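Local coordinates for protein aminotransferase, class I and II (Erwinia tasmaniensis, PDB 5Z0Q) that binds pyridoxal-5'-phosphate as a two-subunit protein of the class I and II aminotransferase family, at residues V95-V100 / R265-M270; H207-L212 / P291-Q296; L247-A252 / V276-A281; D298-N303 / E323-G328. One frame throughout, in Å; residues are numbered along the deposited sequence.

Contact 1 of 4, residues V95-V100 / R265-M270; sequences VFLPGV and RMRKGM. With PLP (pyridoxal-5'-phosphate), chain M.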
# COMPACT_ATOMS: atom_id res chain seq x y z
N VAL A 95 -10.70 4.91 -9.05
CA VAL A 95 -10.15 3.75 -8.36
C VAL A 95 -8.98 4.26 -7.53
O VAL A 95 -7.97 4.72 -8.08
CB VAL A 95 -9.69 2.65 -9.33
CG1 VAL A 95 -9.02 1.52 -8.56
CG2 VAL A 95 -10.85 2.12 -10.14
N PHE A 96 -9.10 4.18 -6.21
CA PHE A 96 -8.07 4.71 -5.32
C PHE A 96 -6.94 3.70 -5.13
O PHE A 96 -7.18 2.50 -5.00
CB PHE A 96 -8.67 5.09 -3.97
CG PHE A 96 -9.70 6.18 -4.06
CD1 PHE A 96 -9.32 7.49 -4.31
CD2 PHE A 96 -11.05 5.90 -3.90
CE1 PHE A 96 -10.27 8.50 -4.39
CE2 PHE A 96 -12.00 6.90 -3.98
CZ PHE A 96 -11.61 8.20 -4.23
N LEU A 97 -5.71 4.20 -5.12
CA LEU A 97 -4.52 3.37 -5.08
C LEU A 97 -3.54 3.93 -4.06
O LEU A 97 -3.56 5.13 -3.76
CB LEU A 97 -3.84 3.32 -6.46
CG LEU A 97 -4.66 2.72 -7.60
CD1 LEU A 97 -4.10 3.18 -8.94
CD2 LEU A 97 -4.66 1.20 -7.52
N PRO A 98 -2.67 3.08 -3.49
CA PRO A 98 -1.61 3.56 -2.58
C PRO A 98 -0.33 3.92 -3.32
O PRO A 98 0.73 3.30 -3.17
CB PRO A 98 -1.43 2.36 -1.64
CG PRO A 98 -1.69 1.19 -2.53
CD PRO A 98 -2.76 1.61 -3.51
N GLY A 99 -0.41 4.96 -4.14
CA GLY A 99 0.71 5.42 -4.93
C GLY A 99 0.38 5.49 -6.41
O GLY A 99 -0.68 5.05 -6.87
N VAL A 100 1.32 6.05 -7.16
CA VAL A 100 1.16 6.23 -8.60
C VAL A 100 1.94 5.14 -9.33
O VAL A 100 1.53 4.68 -10.40
CB VAL A 100 1.60 7.63 -9.05
CG1 VAL A 100 1.36 7.82 -10.54
CG2 VAL A 100 0.87 8.70 -8.25
N ARG A 265 -9.38 -6.20 -11.50
CA ARG A 265 -9.08 -7.62 -11.36
C ARG A 265 -7.58 -7.85 -11.21
O ARG A 265 -7.15 -8.73 -10.45
CB ARG A 265 -9.63 -8.39 -12.56
CG ARG A 265 -9.39 -9.89 -12.51
CD ARG A 265 -10.33 -10.65 -13.45
NE ARG A 265 -10.13 -10.30 -14.85
CZ ARG A 265 -10.91 -9.47 -15.54
NH1 ARG A 265 -11.95 -8.89 -14.95
NH2 ARG A 265 -10.65 -9.21 -16.81
N MET A 266 -6.76 -7.05 -11.91
CA MET A 266 -5.32 -7.15 -11.76
C MET A 266 -4.86 -6.58 -10.42
O MET A 266 -3.82 -7.01 -9.89
CB MET A 266 -4.63 -6.43 -12.91
CG MET A 266 -3.11 -6.48 -12.89
SD MET A 266 -2.46 -8.16 -13.05
CE MET A 266 -3.22 -8.66 -14.59
N ARG A 267 -5.61 -5.64 -9.86
CA ARG A 267 -5.22 -4.98 -8.62
C ARG A 267 -5.62 -5.79 -7.39
O ARG A 267 -4.91 -5.75 -6.38
CB ARG A 267 -5.85 -3.58 -8.56
CG ARG A 267 -5.48 -2.75 -7.34
CD ARG A 267 -6.49 -2.87 -6.22
NE ARG A 267 -6.19 -1.98 -5.11
CZ ARG A 267 -6.72 -0.77 -4.96
NH1 ARG A 267 -6.38 -0.01 -3.93
NH2 ARG A 267 -7.59 -0.32 -5.86
N LYS A 268 -6.72 -6.53 -7.46
CA LYS A 268 -7.33 -7.12 -6.28
C LYS A 268 -6.39 -8.10 -5.60
O LYS A 268 -5.75 -8.93 -6.25
CB LYS A 268 -8.63 -7.82 -6.67
CG LYS A 268 -9.42 -8.40 -5.51
CD LYS A 268 -10.82 -8.78 -5.94
CE LYS A 268 -10.79 -9.66 -7.19
NZ LYS A 268 -12.15 -9.87 -7.76
N GLY A 269 -6.29 -7.99 -4.27
CA GLY A 269 -5.46 -8.88 -3.48
C GLY A 269 -3.99 -8.51 -3.50
O GLY A 269 -3.32 -8.55 -2.46
N MET A 270 -3.48 -8.16 -4.68
CA MET A 270 -2.06 -7.88 -4.83
C MET A 270 -1.70 -6.49 -4.32
O MET A 270 -0.63 -6.30 -3.73
CB MET A 270 -1.65 -8.04 -6.29
CG MET A 270 -0.16 -8.18 -6.51
SD MET A 270 0.52 -9.69 -5.79
CE MET A 270 2.22 -9.58 -6.33
N1 PLP M . 4.82 9.72 -11.27
C2 PLP M . 5.82 10.61 -11.60
C2A PLP M . 6.03 11.01 -13.04
C3 PLP M . 6.64 11.14 -10.61
O3 PLP M . 7.63 12.03 -10.94
C4 PLP M . 6.45 10.77 -9.29
C4A PLP M . 7.20 11.47 -8.20
C5 PLP M . 5.44 9.87 -8.96
C6 PLP M . 4.63 9.35 -9.96
C5A PLP M . 5.24 9.48 -7.51
O4P PLP M . 4.59 8.23 -7.41
P PLP M . 4.52 7.48 -5.99
O1P PLP M . 5.91 7.44 -5.38
O2P PLP M . 4.00 6.08 -6.17
O3P PLP M . 3.60 8.26 -5.08

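Contact 2 of 4, residues H207-L212 / P291-Q296; sequences HCDLVL and PWLDAQ. With PLP (pyridoxal-5'-phosphate), chain M.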
# COMPACT_ATOMS: atom_id res chain seq x y z
N HIS A 207 2.06 15.84 -11.75
CA HIS A 207 2.54 17.21 -11.65
C HIS A 207 1.54 18.23 -12.19
O HIS A 207 1.92 19.39 -12.41
CB HIS A 207 3.87 17.36 -12.39
CG HIS A 207 4.98 16.56 -11.80
ND1 HIS A 207 5.25 15.26 -12.18
CD2 HIS A 207 5.90 16.87 -10.86
CE1 HIS A 207 6.28 14.80 -11.49
NE2 HIS A 207 6.70 15.76 -10.68
N CYS A 208 0.28 17.85 -12.39
CA CYS A 208 -0.68 18.74 -13.03
C CYS A 208 -0.96 19.99 -12.20
O CYS A 208 -1.39 21.01 -12.76
CB CYS A 208 -1.99 18.00 -13.30
SG CYS A 208 -2.85 17.41 -11.83
N ASP A 209 -0.72 19.95 -10.89
CA ASP A 209 -0.94 21.11 -10.04
C ASP A 209 0.23 22.08 -10.01
O ASP A 209 0.10 23.17 -9.45
CB ASP A 209 -1.25 20.67 -8.60
CG ASP A 209 -2.58 19.94 -8.48
OD1 ASP A 209 -3.49 20.23 -9.29
OD2 ASP A 209 -2.71 19.09 -7.58
N LEU A 210 1.37 21.71 -10.61
CA LEU A 210 2.59 22.50 -10.52
C LEU A 210 2.91 23.22 -11.83
O LEU A 210 4.08 23.40 -12.18
CB LEU A 210 3.77 21.62 -10.10
CG LEU A 210 3.65 20.99 -8.71
CD1 LEU A 210 4.85 20.12 -8.40
CD2 LEU A 210 3.48 22.08 -7.65
N VAL A 211 1.89 23.65 -12.56
CA VAL A 211 2.09 24.40 -13.80
C VAL A 211 2.44 25.84 -13.45
O VAL A 211 1.69 26.52 -12.75
CB VAL A 211 0.85 24.34 -14.69
CG1 VAL A 211 1.06 25.16 -15.96
CG2 VAL A 211 0.51 22.89 -15.04
N LEU A 212 3.60 26.30 -13.93
CA LEU A 212 4.07 27.65 -13.64
C LEU A 212 3.86 28.63 -14.78
O LEU A 212 3.82 29.84 -14.53
CB LEU A 212 5.56 27.63 -13.29
CG LEU A 212 6.06 26.66 -12.23
CD1 LEU A 212 7.57 26.80 -12.07
CD2 LEU A 212 5.35 26.89 -10.90
N PRO A 291 -4.62 27.75 -1.24
CA PRO A 291 -3.78 28.93 -0.96
C PRO A 291 -2.34 28.57 -0.64
O PRO A 291 -1.43 29.33 -0.99
CB PRO A 291 -4.48 29.59 0.24
CG PRO A 291 -5.89 29.14 0.13
CD PRO A 291 -5.83 27.74 -0.39
N TRP A 292 -2.10 27.43 0.01
CA TRP A 292 -0.73 26.98 0.23
C TRP A 292 -0.06 26.62 -1.08
O TRP A 292 1.11 26.97 -1.30
CB TRP A 292 -0.73 25.78 1.19
CG TRP A 292 0.64 25.27 1.53
CD1 TRP A 292 1.39 25.61 2.61
CD2 TRP A 292 1.41 24.32 0.79
NE1 TRP A 292 2.59 24.94 2.59
CE2 TRP A 292 2.62 24.13 1.48
CE3 TRP A 292 1.19 23.60 -0.40
CZ2 TRP A 292 3.62 23.27 1.02
CZ3 TRP A 292 2.18 22.74 -0.85
CH2 TRP A 292 3.38 22.58 -0.14
N LEU A 293 -0.78 25.93 -1.97
CA LEU A 293 -0.21 25.57 -3.26
C LEU A 293 0.06 26.80 -4.12
O LEU A 293 1.02 26.81 -4.89
CB LEU A 293 -1.15 24.60 -3.99
CG LEU A 293 -0.71 24.10 -5.37
CD1 LEU A 293 0.63 23.38 -5.29
CD2 LEU A 293 -1.78 23.19 -5.96
N ASP A 294 -0.78 27.83 -4.01
CA ASP A 294 -0.54 29.06 -4.76
C ASP A 294 0.76 29.72 -4.32
O ASP A 294 1.52 30.22 -5.16
CB ASP A 294 -1.72 30.03 -4.58
CG ASP A 294 -2.95 29.60 -5.35
OD1 ASP A 294 -2.80 29.00 -6.43
OD2 ASP A 294 -4.07 29.88 -4.88
N ALA A 295 1.04 29.72 -3.02
CA ALA A 295 2.26 30.35 -2.52
C ALA A 295 3.49 29.52 -2.85
O ALA A 295 4.59 30.08 -2.98
CB ALA A 295 2.16 30.57 -1.01
N GLN A 296 3.34 28.21 -3.00
CA GLN A 296 4.49 27.38 -3.37
C GLN A 296 4.88 27.60 -4.82
O GLN A 296 6.07 27.54 -5.16
CB GLN A 296 4.18 25.90 -3.12
CG GLN A 296 5.37 24.97 -3.34
CD GLN A 296 4.98 23.51 -3.32
OE1 GLN A 296 3.83 23.15 -3.60
NE2 GLN A 296 5.94 22.64 -3.00
N1 PLP M . 4.82 9.72 -11.27
C2 PLP M . 5.82 10.61 -11.60
C2A PLP M . 6.03 11.01 -13.04
C3 PLP M . 6.64 11.14 -10.61
O3 PLP M . 7.63 12.03 -10.94
C4 PLP M . 6.45 10.77 -9.29
C4A PLP M . 7.20 11.47 -8.20
C5 PLP M . 5.44 9.87 -8.96
C6 PLP M . 4.63 9.35 -9.96
C5A PLP M . 5.24 9.48 -7.51
O4P PLP M . 4.59 8.23 -7.41
P PLP M . 4.52 7.48 -5.99
O1P PLP M . 5.91 7.44 -5.38
O2P PLP M . 4.00 6.08 -6.17
O3P PLP M . 3.60 8.26 -5.08

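Contact 3 of 4, residues L247-A252 / V276-A281; sequences LGASLA and VLAYVA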
# COMPACT_ATOMS: atom_id res chain seq x y z
N LEU A 247 2.81 9.35 2.35
CA LEU A 247 1.54 8.69 2.61
C LEU A 247 1.00 7.98 1.37
O LEU A 247 0.50 6.86 1.47
CB LEU A 247 0.51 9.70 3.12
CG LEU A 247 1.02 10.57 4.27
CD1 LEU A 247 0.05 11.69 4.60
CD2 LEU A 247 1.30 9.72 5.50
N GLY A 248 1.09 8.62 0.21
CA GLY A 248 0.85 7.95 -1.05
C GLY A 248 -0.60 7.68 -1.40
O GLY A 248 -0.92 6.58 -1.87
N ALA A 249 -1.48 8.65 -1.20
CA ALA A 249 -2.87 8.51 -1.61
C ALA A 249 -3.02 9.02 -3.04
O ALA A 249 -2.73 10.19 -3.32
CB ALA A 249 -3.79 9.28 -0.66
N SER A 250 -3.45 8.14 -3.94
CA SER A 250 -3.59 8.47 -5.35
C SER A 250 -4.90 7.88 -5.87
O SER A 250 -5.61 7.17 -5.15
CB SER A 250 -2.40 7.95 -6.17
OG SER A 250 -2.41 6.54 -6.22
N LEU A 251 -5.21 8.18 -7.13
CA LEU A 251 -6.42 7.66 -7.75
C LEU A 251 -6.21 7.53 -9.25
O LEU A 251 -5.44 8.28 -9.85
CB LEU A 251 -7.64 8.55 -7.45
CG LEU A 251 -7.58 10.05 -7.75
CD1 LEU A 251 -7.93 10.36 -9.20
CD2 LEU A 251 -8.50 10.81 -6.81
N ALA A 252 -6.89 6.55 -9.83
CA ALA A 252 -6.89 6.33 -11.27
C ALA A 252 -8.29 6.58 -11.81
O ALA A 252 -9.29 6.17 -11.20
CB ALA A 252 -6.44 4.92 -11.62
N VAL A 276 -5.61 4.71 6.14
CA VAL A 276 -6.69 5.50 6.73
C VAL A 276 -6.27 6.95 6.88
O VAL A 276 -7.05 7.88 6.60
CB VAL A 276 -7.12 4.88 8.07
CG1 VAL A 276 -7.70 5.94 8.99
CG2 VAL A 276 -8.13 3.77 7.84
N LEU A 277 -5.03 7.19 7.31
CA LEU A 277 -4.53 8.55 7.47
C LEU A 277 -4.20 9.20 6.13
O LEU A 277 -4.26 10.43 6.02
CB LEU A 277 -3.30 8.55 8.38
CG LEU A 277 -3.53 8.03 9.80
CD1 LEU A 277 -2.21 7.89 10.54
CD2 LEU A 277 -4.47 8.95 10.55
N ALA A 278 -3.86 8.41 5.12
CA ALA A 278 -3.55 8.98 3.81
C ALA A 278 -4.78 9.58 3.15
O ALA A 278 -4.68 10.58 2.44
CB ALA A 278 -2.92 7.92 2.91
N TYR A 279 -5.95 8.98 3.37
CA TYR A 279 -7.19 9.55 2.85
C TYR A 279 -7.46 10.92 3.46
O TYR A 279 -7.91 11.84 2.77
CB TYR A 279 -8.36 8.61 3.12
CG TYR A 279 -8.59 7.56 2.06
CD1 TYR A 279 -8.44 7.87 0.71
CD2 TYR A 279 -8.95 6.27 2.41
CE1 TYR A 279 -8.65 6.91 -0.26
CE2 TYR A 279 -9.17 5.31 1.44
CZ TYR A 279 -9.01 5.63 0.11
OH TYR A 279 -9.23 4.67 -0.85
N VAL A 280 -7.18 11.08 4.76
CA VAL A 280 -7.46 12.33 5.44
C VAL A 280 -6.56 13.45 4.92
O VAL A 280 -7.01 14.59 4.73
CB VAL A 280 -7.33 12.15 6.96
CG1 VAL A 280 -7.51 13.47 7.68
CG2 VAL A 280 -8.34 11.13 7.47
N ALA A 281 -5.29 13.13 4.67
CA ALA A 281 -4.37 14.16 4.20
C ALA A 281 -4.66 14.55 2.75
O ALA A 281 -4.60 15.73 2.40
CB ALA A 281 -2.93 13.67 4.34

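Contact 4 of 4, residues D298-N303 / E323-G328; sequences DYLRAN and EASFLG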
# COMPACT_ATOMS: atom_id res chain seq x y z
N ASP A 298 4.67 30.43 -6.61
CA ASP A 298 5.46 31.66 -6.70
C ASP A 298 6.87 31.44 -6.17
O ASP A 298 7.84 31.94 -6.74
CB ASP A 298 4.76 32.78 -5.94
CG ASP A 298 3.37 33.08 -6.48
OD1 ASP A 298 3.12 32.81 -7.67
OD2 ASP A 298 2.53 33.60 -5.71
N TYR A 299 7.00 30.69 -5.07
CA TYR A 299 8.31 30.41 -4.51
C TYR A 299 9.13 29.52 -5.43
O TYR A 299 10.33 29.72 -5.60
CB TYR A 299 8.16 29.78 -3.13
CG TYR A 299 9.43 29.79 -2.30
CD1 TYR A 299 9.74 30.88 -1.49
CD2 TYR A 299 10.30 28.71 -2.30
CE1 TYR A 299 10.88 30.90 -0.72
CE2 TYR A 299 11.45 28.72 -1.54
CZ TYR A 299 11.74 29.82 -0.75
OH TYR A 299 12.88 29.83 0.02
N LEU A 300 8.48 28.52 -6.04
CA LEU A 300 9.20 27.61 -6.93
C LEU A 300 9.57 28.29 -8.25
O LEU A 300 10.61 27.97 -8.83
CB LEU A 300 8.37 26.36 -7.20
CG LEU A 300 8.28 25.36 -6.04
CD1 LEU A 300 7.45 24.15 -6.43
CD2 LEU A 300 9.67 24.93 -5.60
N ARG A 301 8.74 29.21 -8.74
CA ARG A 301 9.10 29.93 -9.95
C ARG A 301 10.31 30.83 -9.73
O ARG A 301 11.19 30.92 -10.59
CB ARG A 301 7.91 30.76 -10.46
CG ARG A 301 8.27 31.69 -11.61
CD ARG A 301 7.05 32.35 -12.23
NE ARG A 301 6.13 32.88 -11.24
CZ ARG A 301 4.89 32.42 -11.06
NH1 ARG A 301 4.42 31.45 -11.83
NH2 ARG A 301 4.11 32.95 -10.13
N ALA A 302 10.38 31.48 -8.56
CA ALA A 302 11.55 32.28 -8.24
C ALA A 302 12.79 31.41 -8.12
O ALA A 302 13.88 31.79 -8.57
CB ALA A 302 11.31 33.07 -6.96
N ASN A 303 12.65 30.23 -7.50
CA ASN A 303 13.77 29.29 -7.44
C ASN A 303 14.12 28.77 -8.83
O ASN A 303 15.30 28.58 -9.15
CB ASN A 303 13.43 28.13 -6.50
CG ASN A 303 13.56 28.51 -5.04
OD1 ASN A 303 13.61 29.68 -4.69
ND2 ASN A 303 13.61 27.50 -4.18
N GLU A 323 8.57 24.10 -17.58
CA GLU A 323 7.24 24.68 -17.48
C GLU A 323 6.47 24.18 -16.27
O GLU A 323 5.44 24.76 -15.92
CB GLU A 323 6.45 24.40 -18.76
CG GLU A 323 7.05 25.05 -20.00
CD GLU A 323 6.27 24.73 -21.27
OE1 GLU A 323 5.71 23.62 -21.37
OE2 GLU A 323 6.20 25.60 -22.16
N ALA A 324 6.95 23.12 -15.61
CA ALA A 324 6.29 22.56 -14.44
C ALA A 324 7.34 22.23 -13.39
O ALA A 324 8.25 21.44 -13.64
CB ALA A 324 5.48 21.31 -14.80
N SER A 325 7.20 22.84 -12.21
CA SER A 325 8.08 22.58 -11.08
C SER A 325 8.02 21.11 -10.69
O SER A 325 7.05 20.40 -10.98
CB SER A 325 7.68 23.49 -9.91
OG SER A 325 8.43 24.68 -9.92
N PHE A 326 9.06 20.63 -10.00
CA PHE A 326 10.18 21.43 -9.50
C PHE A 326 11.54 20.87 -9.91
O PHE A 326 12.50 20.89 -9.13
CB PHE A 326 10.10 21.54 -7.98
CG PHE A 326 9.66 20.27 -7.30
CD1 PHE A 326 10.59 19.30 -6.96
CD2 PHE A 326 8.32 20.05 -7.01
CE1 PHE A 326 10.18 18.13 -6.34
CE2 PHE A 326 7.92 18.88 -6.39
CZ PHE A 326 8.85 17.92 -6.06
N LEU A 327 11.61 20.35 -11.14
CA LEU A 327 12.85 19.84 -11.72
C LEU A 327 12.80 20.14 -13.21
O LEU A 327 11.72 20.14 -13.82
CB LEU A 327 13.01 18.33 -11.46
CG LEU A 327 12.52 17.78 -10.12
CD1 LEU A 327 11.19 17.06 -10.28
CD2 LEU A 327 13.55 16.87 -9.46
N GLY A 328 13.96 20.39 -13.82
CA GLY A 328 15.26 20.32 -13.18
C GLY A 328 16.23 19.51 -14.03
O GLY A 328 17.13 18.85 -13.52

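Contact 1 of 4, residues V95-V100 / R265-M270
The phosphate end of the pyridoxal-5'-phosphate pocket lies at one end of 95-100, while at the strand end Arg267 reaches across and grips the carbonyl of Phe96. Both terminal nitrogens of the guanidinium converge on that one oxygen: NH1 sits 2.8 Å and NH2 3.0 Å from Phe96 O. Both bonds are well bent, with N-H...O angles of 137° and 133°, and NH1 lies in the carbonyl plane whereas NH2 is tilted from it. Leu97 CD2 lies over one face of the guanidinium, offset toward its rim and 3.7 Å from NH2. Val95 CG1 comes to the group's edge. The arginine starts with CG anti to its own N (chi1 -177°), and the bend at chi2 carries the head to the Phe96 carbonyl. Its NE and NH1 also bond to the backbone oxygens of Val271 and Pro272, tying two chain segments together. Past an inverse gamma turn centred on Pro98, Val100 N donates to O2P of pyridoxal-5'-phosphate at 2.9 Å. Strand 94-97, outermost in the large mixed sheet within this chain, pairs with 250-253; helix 257-267 packs on it, Met266 touching Ile106 and Ala110 of helix 101-111 and Met270 touching Met266 of the second subunit.

Contact 2 of 4, residues H207-L212 / P291-Q296
Asp209 and Leu293 bring the two backbones nearest, their CA atoms 8.1 Å apart, where a type I beta turn running from His207 to Leu210 faces one flank of helix 290-313. The turn is closed by Leu210 N to His207 O at 3.0 Å. Leu293 does the reaching from the helix: CG stands anti to the backbone N (chi1 -180°), and its two methyls divide between neighbouring residues of the turn. CD2 meets the CB of Asp209 at 3.7 Å, while CD1 touches Leu210 CD2 at 3.9 Å. The leucine crosses both of its partners at about a right angle. Branch ends and a methylene do the touching. Asp209 thus offers carbon to the helix and keeps its carboxylate for others. OD1 forms a salt bridge with Arg80, and OD2 accepts from Trp286 NE1 and is hydrogen-bonded to Ser241, which would balance a buried charge and hold the group's rotation. At the start of the turn His207 lines the ligand pocket: its CE1 comes within 3.1 Å of O3 of pyridoxal-5'-phosphate, the oxygen lying in the plane of the ring at its edge. The loop itself follows strand 200-204 and precedes helix 226-229; beyond the turn, Leu212 continues the packing onto Leu297 and Arg304 of helix 290-313.

Contact 3 of 4, residues L247-A252 / V276-A281
Leu247, Ala249, Ala278 and Ala281 make this contact with no flat side chain among them, so there is no ring face or edge to share; the one ring in the two segments, that of Tyr279, leaves the helix with its CB pointing away from 247-252, and although its end swings nearer it makes no contact there, packing among Thr69, Ser70 and Val274. What remains is small-residue packing in the large, pyridoxal-5'-phosphate-binding domain of an aminotransferase-type fold: the chain leading into strand 250-253 lies against helix 276-288. The backbones come close, with the CA atoms of Leu247 and Ala278 only 5.2 Å apart, consistent with the small alanines on this flank of the helix. Ala278 CB is the hub. It meets Leu247 CB at 3.9 Å and Ala249 CB at 3.9 Å, so the methyl is held between two residues that lie either side of Gly248 in the sequence. Ala249 CB also lies against the carbonyl oxygen of Ala278, at 3.5 Å. The glycine, at positive phi, turns the chain between them. The interface is buried and wholly apolar in its side chains. Further along, Ser250 pairs through its backbone with Leu97 of strand 94-97, and Ala249 O accepts from Ser237. The second subunit also reaches this region: Asp275 of the second subunit packs on both Leu247 and Ala278. The far end of the leucine passes to the next turn of the helix. With CG anti to the carbonyl carbon (chi1 -50°), its CD1 rests 3.6 Å from the methyl of Ala281.

Contact 4 of 4, residues D298-N303 / E323-G328
Leu300 and Ser325 form the close-packed half of this contact, and the leucine is its centre: it points from the long helix 290-313 toward the loop that enters strand 329-331 of the smaller, five-stranded sheet. Ser325 stands against the root of that leucine, its OG 3.2 Å from Leu300 CB, while its CB lies 3.5 Å from CD1 at the branch end. The serine is therefore packed along the leucine, with carbon facing carbon as well as oxygen. Phe326 joins less closely. Its CB is 4.0 Å from Leu300 CD1, and the ring leads away from the helix. A chi1 of 39° sets CG between the backbone N and the carbonyl carbon, turning the ring from the leucine; the Phe326 side chain comes to about 7 Å from pyridoxal-5'-phosphate. The peptide bond joining Ser325 to Phe326 is modelled cis, and both residues point their CB atoms at the helix. On the looser, more exposed side of the helix, Asp298 and Arg301 pair with each other through Arg301 NH2 and Asp298 OD1 at 2.7 Å, a salt bridge within the helix and not one that spans to the loop. Tyr299 and Asn303 look instead toward Arg371 and the chain next to it. The loop's own charge, Glu323, sits apart from the helix and is paired with Arg150 and Arg183. Within these two segments, then, helix and loop are joined by van der Waals contact, and the loop's polar ties run to other parts of the chain.

In the fold
Contacts 2, 3 and 4 are buried, whereas contact 1 is partly so and lies on a strand that is outermost, within this chain, in the large sheet. Contacts 1 and 3 meet on neighbouring strands, 94-97 and 250-253, and both reach the second subunit. Contacts 2 and 4 share helix 290-313, with centres 9 Å apart, and their loops are tied by a backbone hydrogen bond between Leu212 and Glu323 and probably another between Leu210 and Ser325; no second-subunit residue touches either. Chemistry follows place: an arginine gripping a carbonyl on that outer strand, alanine packing next to the subunit interface, and leucine-centred packing along the helix. Contacts 1 and 2 reach the same pyridoxal-5'-phosphate, at its phosphate and at O3.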